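Local coordinates for CRISPR system CMR subunit Cmr7 1 (Sulfolobus solfataricus, PDB 2X5Q), which is a subunit of the CRISPR-associated CMR ribonucleoprotein complex, part of an adaptive immune system against mobile genetic elements, and is possibly a homodimer, at residues S145-R148 / D149-K152; S169-K172 / E173-D176; K175-L178 / Y179-E183. All blocks are in the same frame, centred on the assembly; numbering follows the deposited sequence.

In the fold
All three contacts are local, each between side chains a few residues apart. Following the chain, interaction 1 comes first and turns the exit of strand 139-144 into the start of helix 148-162. After that helix and helix 164-169, interaction 2 closes the short turn into helix 172-185, and interaction 3 continues along the same helix, sharing K175 and D176 with interaction 2. None encloses another: interaction 1 ends before the other two begin. Interactions 1 and 3 nevertheless meet in space, their centres about 10 Å apart, where Y179 OH probably hydrogen-bonds R148 O and Y179 packs on A151. This joins the start of helix 148-162 to helix 172-185.

Interaction 1 (S145-R148 / D149-K152); sequences SLDR and DVAK
D147 OD2 is gripped by two backbone N-H groups at the start of helix 148-162. V150 N approaches the anti lone pair, the one pointing away from OD1, at 3.0 Å and with a fairly straight N-H...O angle of 163°. D149 N is slightly nearer OD2, at 2.8 Å, but its bond is bent to 120° and weak. With CG anti to the backbone N (chi1 171°), the carboxylate of D147 is carried forward to the N-H groups of D149 and V150, and D147 is the N-cap residue of the helix. Its own N-H bonds N18 OD1, so N18 also meets the loop between strand 139-144 and the helix. Further on, K152 N reaches R148 O in a weak bond, and the same carbonyl oxygen also receives Y179 OH from helix 172-185. The apolar side is carried by L146, whose CD1 lies 4.1 Å from A151 CB; both side chains are buried and pack on helix 172-185, L146 against V182 and E183, A151 against Y179 and E183. On the exposed side, D149 OD2 comes within 3.9 Å of D147 OD2, two like charges close together. The amide groups of the helix start, and the positive end of the helix dipole, probably offset that repulsion and favour a charged carboxylate on D147.

Interaction 2 (S169-K172 / E173-D176); sequences SLNK and EQKD
The side-chain amides of N171 and Q174 lie one over the other, their planes 16° apart, with N171 CG 3.5 Å from Q174 OE1 and N171 ND2 3.7 Å from Q174 CD. Although the two side chains as a whole cross at about a right angle, their ends stack. Each amide also sends its oxygen to the other residue's backbone. Q174 N meets N171 OD1 at 2.8 Å, almost head-on to the C=O (172°), while N171 N reaches Q174 OE1 at 2.9 Å from a position tilted out of that carbonyl's plane. This reciprocal pair is a capping box, with N171 at the N-cap of helix 172-185, and it holds both amides in a fixed rotation. N171 can serve because its CG sits between the backbone N and the carbonyl carbon (chi1 71°), which points OD1 forward to Q174 N. Just before the N-cap, buried L170 sets CB 3.8 Å from Q174 CB. The carbonyl of L170 is taken by K175 NZ at 2.9 Å, so the lysine reaches back over the turn, bent only at its last torsion. One turn along the helix, K172 NZ and D176 OD2 form a salt bridge at 3.0 Å, weak as a hydrogen bond. The backbone bonds K175 N to N171 O and D176 N to K172 O carry the first turn forward.

Interaction 3 (K175-L178 / Y179-E183); sequences KDKL and YRDVE
Residues 175-178 and 179-183 are successive turns of helix 172-185, joined by four backbone bonds from Y179, R180, D181 and V182 to the carbonyl oxygens of K175, D176, K177 and L178; the straightest, from D181 N to K177 O, has an N-H...O angle of 174°. One turn apart, K177 and D181 make a salt bridge. K177 NZ meets D181 OD1 at 2.7 Å on the syn side, 16° out of the carboxylate plane, and also reaches OD2 in a weak bond of 3.1 Å. The lysine leaves the helix with its first torsion extended and returns through bends at chi2 (53°) and chi4, bringing CE to 3.4 Å from D181 OD1. Both ends have further partners toward the sheet side of the fold: K177 NZ bonds K51 O, and D181 OD2 accepts from L53 N. R180 folds back along the helix instead. Its guanidinium, bent round at chi3, has K177 CA 3.8 Å above one face, offset toward the rim, with D176 O over that same face, and its NH2 touches K177 CD at 3.8 Å. D176 CB lies 3.9 Å from R180 NH1, but the D176 carboxylate is turned to K172. The Y179 ring has D176 O at its edge, its hydroxyl being taken up by R148 O. V182 CG2 rests 3.3 Å from L178 O; V182 packs against V155 and L159 of helix 148-162, and L178 against Y167 of helix 164-169. With ionic and backbone partners on both groups, the buried D181 carboxylate is probably kept charged by K177, and the pair links this helix to the 51-53 region.

Interaction 1 (S145-R148 / D149-K152)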
loop_
_atom_site.group_PDB
_atom_site.type_symbol
_atom_site.label_atom_id
_atom_site.label_comp_id
_atom_site.label_asym_id
_atom_site.label_seq_id
_atom_site.Cartn_x
_atom_site.Cartn_y
_atom_site.Cartn_z
ATOM N N SER A 145 14.215 -5.967 14.287
ATOM C CA SER A 145 14.420 -7.404 14.100
ATOM C C SER A 145 13.933 -8.128 15.350
ATOM O O SER A 145 13.766 -7.525 16.407
ATOM C CB SER A 145 15.886 -7.708 13.821
ATOM O OG SER A 145 16.659 -7.460 14.973
ATOM N N LEU A 146 13.673 -9.421 15.223
ATOM C CA LEU A 146 13.208 -10.197 16.375
ATOM C C LEU A 146 14.344 -10.393 17.377
ATOM O O LEU A 146 15.440 -10.811 17.008
ATOM C CB LEU A 146 12.663 -11.561 15.954
ATOM C CG LEU A 146 11.279 -11.633 15.316
ATOM C CD1 LEU A 146 10.804 -13.069 15.323
ATOM C CD2 LEU A 146 10.261 -10.732 16.022
ATOM N N ASP A 147 14.072 -10.085 18.645
ATOM C CA ASP A 147 14.952 -10.503 19.728
ATOM C C ASP A 147 15.039 -12.036 19.697
ATOM O O ASP A 147 14.052 -12.720 19.390
ATOM C CB ASP A 147 14.434 -9.974 21.072
ATOM C CG ASP A 147 15.171 -10.560 22.261
ATOM O OD1 ASP A 147 15.998 -9.854 22.882
ATOM O OD2 ASP A 147 14.909 -11.732 22.585
ATOM N N ARG A 148 16.221 -12.577 19.969
ATOM C CA ARG A 148 16.449 -14.010 19.763
ATOM C C ARG A 148 15.776 -14.896 20.803
ATOM O O ARG A 148 15.404 -16.027 20.487
ATOM C CB ARG A 148 17.945 -14.317 19.664
ATOM C CG ARG A 148 18.496 -13.962 18.304
ATOM C CD ARG A 148 20.005 -14.148 18.189
ATOM N NE ARG A 148 20.491 -13.451 16.996
ATOM C CZ ARG A 148 21.679 -13.627 16.421
ATOM N NH1 ARG A 148 22.561 -14.497 16.915
ATOM N NH2 ARG A 148 21.987 -12.913 15.339
ATOM N N ASP A 149 15.623 -14.391 22.029
ATOM C CA ASP A 149 14.815 -15.072 23.040
ATOM C C ASP A 149 13.343 -15.066 22.608
ATOM O O ASP A 149 12.696 -16.102 22.644
ATOM C CB ASP A 149 14.931 -14.429 24.421
ATOM C CG ASP A 149 16.335 -14.501 24.998
ATOM O OD1 ASP A 149 16.935 -15.603 25.010
ATOM O OD2 ASP A 149 16.821 -13.450 25.461
ATOM N N VAL A 150 12.823 -13.907 22.203
ATOM C CA VAL A 150 11.421 -13.831 21.747
ATOM C C VAL A 150 11.155 -14.719 20.526
ATOM O O VAL A 150 10.085 -15.315 20.416
ATOM C CB VAL A 150 10.954 -12.391 21.436
ATOM C CG1 VAL A 150 11.544 -11.903 20.139
ATOM C CG2 VAL A 150 9.429 -12.340 21.326
ATOM N N ALA A 151 12.108 -14.821 19.607
ATOM C CA ALA A 151 11.945 -15.712 18.452
ATOM C C ALA A 151 11.744 -17.177 18.881
ATOM O O ALA A 151 10.969 -17.926 18.257
ATOM C CB ALA A 151 13.127 -15.594 17.517
ATOM N N LYS A 152 12.441 -17.580 19.940
ATOM C CA LYS A 152 12.283 -18.926 20.501
ATOM C C LYS A 152 10.872 -19.111 21.067
ATOM O O LYS A 152 10.254 -20.147 20.840
ATOM C CB LYS A 152 13.335 -19.198 21.590
ATOM C CG LYS A 152 13.386 -20.650 22.061
ATOM C CD LYS A 152 14.253 -20.844 23.300
ATOM C CE LYS A 152 15.752 -20.981 22.950
ATOM N NZ LYS A 152 16.702 -21.083 24.139
#

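Interaction 2 (S169-K172 / E173-D176)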
loop_
_atom_site.group_PDB
_atom_site.type_symbol
_atom_site.label_atom_id
_atom_site.label_comp_id
_atom_site.label_asym_id
_atom_site.label_seq_id
_atom_site.Cartn_x
_atom_site.Cartn_y
_atom_site.Cartn_z
ATOM N N SER A 169 6.465 -33.649 14.969
ATOM C CA SER A 169 7.093 -34.669 14.126
ATOM C C SER A 169 8.554 -34.330 13.788
ATOM O O SER A 169 9.319 -35.208 13.412
ATOM C CB SER A 169 6.272 -34.919 12.839
ATOM O OG SER A 169 6.530 -33.978 11.805
ATOM N N LEU A 170 8.947 -33.068 13.940
ATOM C CA LEU A 170 10.307 -32.637 13.588
ATOM C C LEU A 170 11.351 -33.093 14.607
ATOM O O LEU A 170 11.101 -33.103 15.806
ATOM C CB LEU A 170 10.375 -31.109 13.460
ATOM C CG LEU A 170 9.439 -30.457 12.437
ATOM C CD1 LEU A 170 9.731 -28.979 12.345
ATOM C CD2 LEU A 170 9.549 -31.117 11.055
ATOM N N ASN A 171 12.531 -33.451 14.113
ATOM C CA ASN A 171 13.663 -33.731 14.981
ATOM C C ASN A 171 14.312 -32.412 15.389
ATOM O O ASN A 171 13.847 -31.346 14.993
ATOM C CB ASN A 171 14.655 -34.691 14.299
ATOM C CG ASN A 171 15.431 -34.050 13.155
ATOM O OD1 ASN A 171 15.593 -32.833 13.095
ATOM N ND2 ASN A 171 15.928 -34.883 12.245
ATOM N N LYS A 172 15.395 -32.485 16.156
ATOM C CA LYS A 172 15.990 -31.302 16.776
ATOM C C LYS A 172 16.579 -30.354 15.733
ATOM O O LYS A 172 16.339 -29.141 15.781
ATOM C CB LYS A 172 17.062 -31.706 17.802
ATOM C CG LYS A 172 17.466 -30.556 18.719
ATOM C CD LYS A 172 18.622 -30.912 19.635
ATOM C CE LYS A 172 19.003 -29.726 20.514
ATOM N NZ LYS A 172 18.811 -28.438 19.798
ATOM N N GLU A 173 17.330 -30.916 14.792
ATOM C CA GLU A 173 17.878 -30.161 13.662
ATOM C C GLU A 173 16.808 -29.408 12.868
ATOM O O GLU A 173 17.015 -28.269 12.438
ATOM C CB GLU A 173 18.639 -31.113 12.730
ATOM C CG GLU A 173 19.180 -30.469 11.458
ATOM C CD GLU A 173 20.043 -31.410 10.648
ATOM O OE1 GLU A 173 19.826 -32.642 10.718
ATOM O OE2 GLU A 173 20.945 -30.922 9.932
ATOM N N GLN A 174 15.663 -30.048 12.673
ATOM C CA GLN A 174 14.582 -29.439 11.919
ATOM C C GLN A 174 13.934 -28.311 12.725
ATOM O O GLN A 174 13.671 -27.233 12.180
ATOM C CB GLN A 174 13.564 -30.509 11.489
ATOM C CG GLN A 174 14.103 -31.398 10.377
ATOM C CD GLN A 174 13.481 -32.787 10.332
ATOM O OE1 GLN A 174 12.682 -33.161 11.187
ATOM N NE2 GLN A 174 13.864 -33.564 9.326
ATOM N N LYS A 175 13.690 -28.550 14.014
ATOM C CA LYS A 175 13.139 -27.519 14.892
ATOM C C LYS A 175 14.071 -26.305 14.956
ATOM O O LYS A 175 13.614 -25.173 14.965
ATOM C CB LYS A 175 12.896 -28.051 16.316
ATOM C CG LYS A 175 11.747 -29.063 16.477
ATOM C CD LYS A 175 11.531 -29.379 17.982
ATOM C CE LYS A 175 10.445 -30.415 18.231
ATOM N NZ LYS A 175 10.996 -31.788 18.392
ATOM N N ASP A 176 15.376 -26.542 15.005
ATOM C CA ASP A 176 16.347 -25.448 15.025
ATOM C C ASP A 176 16.367 -24.687 13.695
ATOM O O ASP A 176 16.600 -23.483 13.680
ATOM C CB ASP A 176 17.750 -25.966 15.382
ATOM C CG ASP A 176 17.866 -26.403 16.846
ATOM O OD1 ASP A 176 16.884 -26.274 17.611
ATOM O OD2 ASP A 176 18.950 -26.857 17.238
HETATM O O HOH W 1 11.443 -35.245 10.932
#

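Interaction 3 (K175-L178 / Y179-E183)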
loop_
_atom_site.group_PDB
_atom_site.type_symbol
_atom_site.label_atom_id
_atom_site.label_comp_id
_atom_site.label_asym_id
_atom_site.label_seq_id
_atom_site.Cartn_x
_atom_site.Cartn_y
_atom_site.Cartn_z
ATOM N N LYS A 175 13.690 -28.550 14.014
ATOM C CA LYS A 175 13.139 -27.519 14.892
ATOM C C LYS A 175 14.071 -26.305 14.956
ATOM O O LYS A 175 13.614 -25.173 14.965
ATOM C CB LYS A 175 12.896 -28.051 16.316
ATOM C CG LYS A 175 11.747 -29.063 16.477
ATOM C CD LYS A 175 11.531 -29.379 17.982
ATOM C CE LYS A 175 10.445 -30.415 18.231
ATOM N NZ LYS A 175 10.996 -31.788 18.392
ATOM N N ASP A 176 15.376 -26.542 15.005
ATOM C CA ASP A 176 16.347 -25.448 15.025
ATOM C C ASP A 176 16.367 -24.687 13.695
ATOM O O ASP A 176 16.600 -23.483 13.680
ATOM C CB ASP A 176 17.750 -25.966 15.382
ATOM C CG ASP A 176 17.866 -26.403 16.846
ATOM O OD1 ASP A 176 16.884 -26.274 17.611
ATOM O OD2 ASP A 176 18.950 -26.857 17.238
ATOM N N LYS A 177 16.127 -25.382 12.587
ATOM C CA LYS A 177 15.988 -24.720 11.284
ATOM C C LYS A 177 14.830 -23.725 11.298
ATOM O O LYS A 177 14.987 -22.596 10.825
ATOM C CB LYS A 177 15.797 -25.743 10.149
ATOM C CG LYS A 177 15.553 -25.140 8.758
ATOM C CD LYS A 177 16.622 -24.124 8.368
ATOM C CE LYS A 177 16.534 -23.720 6.903
ATOM N NZ LYS A 177 15.167 -23.297 6.495
ATOM N N LEU A 178 13.685 -24.149 11.840
ATOM C CA LEU A 178 12.506 -23.301 11.998
ATOM C C LEU A 178 12.813 -22.075 12.862
ATOM O O LEU A 178 12.418 -20.960 12.517
ATOM C CB LEU A 178 11.322 -24.094 12.592
ATOM C CG LEU A 178 9.969 -23.371 12.719
ATOM C CD1 LEU A 178 9.414 -22.917 11.343
ATOM C CD2 LEU A 178 8.931 -24.228 13.434
ATOM N N TYR A 179 13.528 -22.267 13.965
ATOM C CA TYR A 179 13.985 -21.130 14.764
ATOM C C TYR A 179 14.883 -20.192 13.956
ATOM O O TYR A 179 14.706 -18.973 13.996
ATOM C CB TYR A 179 14.745 -21.553 16.024
ATOM C CG TYR A 179 15.437 -20.352 16.620
ATOM C CD1 TYR A 179 14.700 -19.385 17.293
ATOM C CD2 TYR A 179 16.801 -20.122 16.421
ATOM C CE1 TYR A 179 15.300 -18.252 17.810
ATOM C CE2 TYR A 179 17.422 -18.968 16.937
ATOM C CZ TYR A 179 16.654 -18.043 17.633
ATOM O OH TYR A 179 17.208 -16.894 18.150
ATOM N N ARG A 180 15.883 -20.742 13.269
ATOM C CA ARG A 180 16.743 -19.908 12.445
ATOM C C ARG A 180 15.921 -19.128 11.418
ATOM O O ARG A 180 16.089 -17.912 11.297
ATOM C CB ARG A 180 17.840 -20.720 11.766
ATOM C CG ARG A 180 18.908 -21.203 12.744
ATOM C CD ARG A 180 20.178 -21.587 12.012
ATOM N NE ARG A 180 19.982 -22.665 11.039
ATOM C CZ ARG A 180 19.903 -23.962 11.340
ATOM N NH1 ARG A 180 19.981 -24.381 12.604
ATOM N NH2 ARG A 180 19.756 -24.855 10.365
ATOM N N ASP A 181 15.032 -19.819 10.703
ATOM C CA ASP A 181 14.106 -19.174 9.757
ATOM C C ASP A 181 13.395 -17.973 10.389
ATOM O O ASP A 181 13.402 -16.862 9.835
ATOM C CB ASP A 181 13.039 -20.171 9.277
ATOM C CG ASP A 181 13.535 -21.093 8.178
ATOM O OD1 ASP A 181 14.737 -21.049 7.845
ATOM O OD2 ASP A 181 12.717 -21.874 7.646
ATOM N N VAL A 182 12.781 -18.196 11.547
ATOM C CA VAL A 182 12.027 -17.138 12.228
ATOM C C VAL A 182 12.915 -15.943 12.548
ATOM O O VAL A 182 12.532 -14.801 12.299
ATOM C CB VAL A 182 11.305 -17.671 13.487
ATOM C CG1 VAL A 182 10.766 -16.545 14.340
ATOM C CG2 VAL A 182 10.162 -18.607 13.068
ATOM N N GLU A 183 14.116 -16.201 13.054
ATOM C CA GLU A 183 15.028 -15.125 13.393
ATOM C C GLU A 183 15.548 -14.383 12.149
ATOM O O GLU A 183 15.660 -13.162 12.175
ATOM C CB GLU A 183 16.188 -15.654 14.252
ATOM C CG GLU A 183 17.139 -14.575 14.761
ATOM C CD GLU A 183 16.439 -13.376 15.394
ATOM O OE1 GLU A 183 15.297 -13.508 15.899
ATOM O OE2 GLU A 183 17.038 -12.287 15.376
#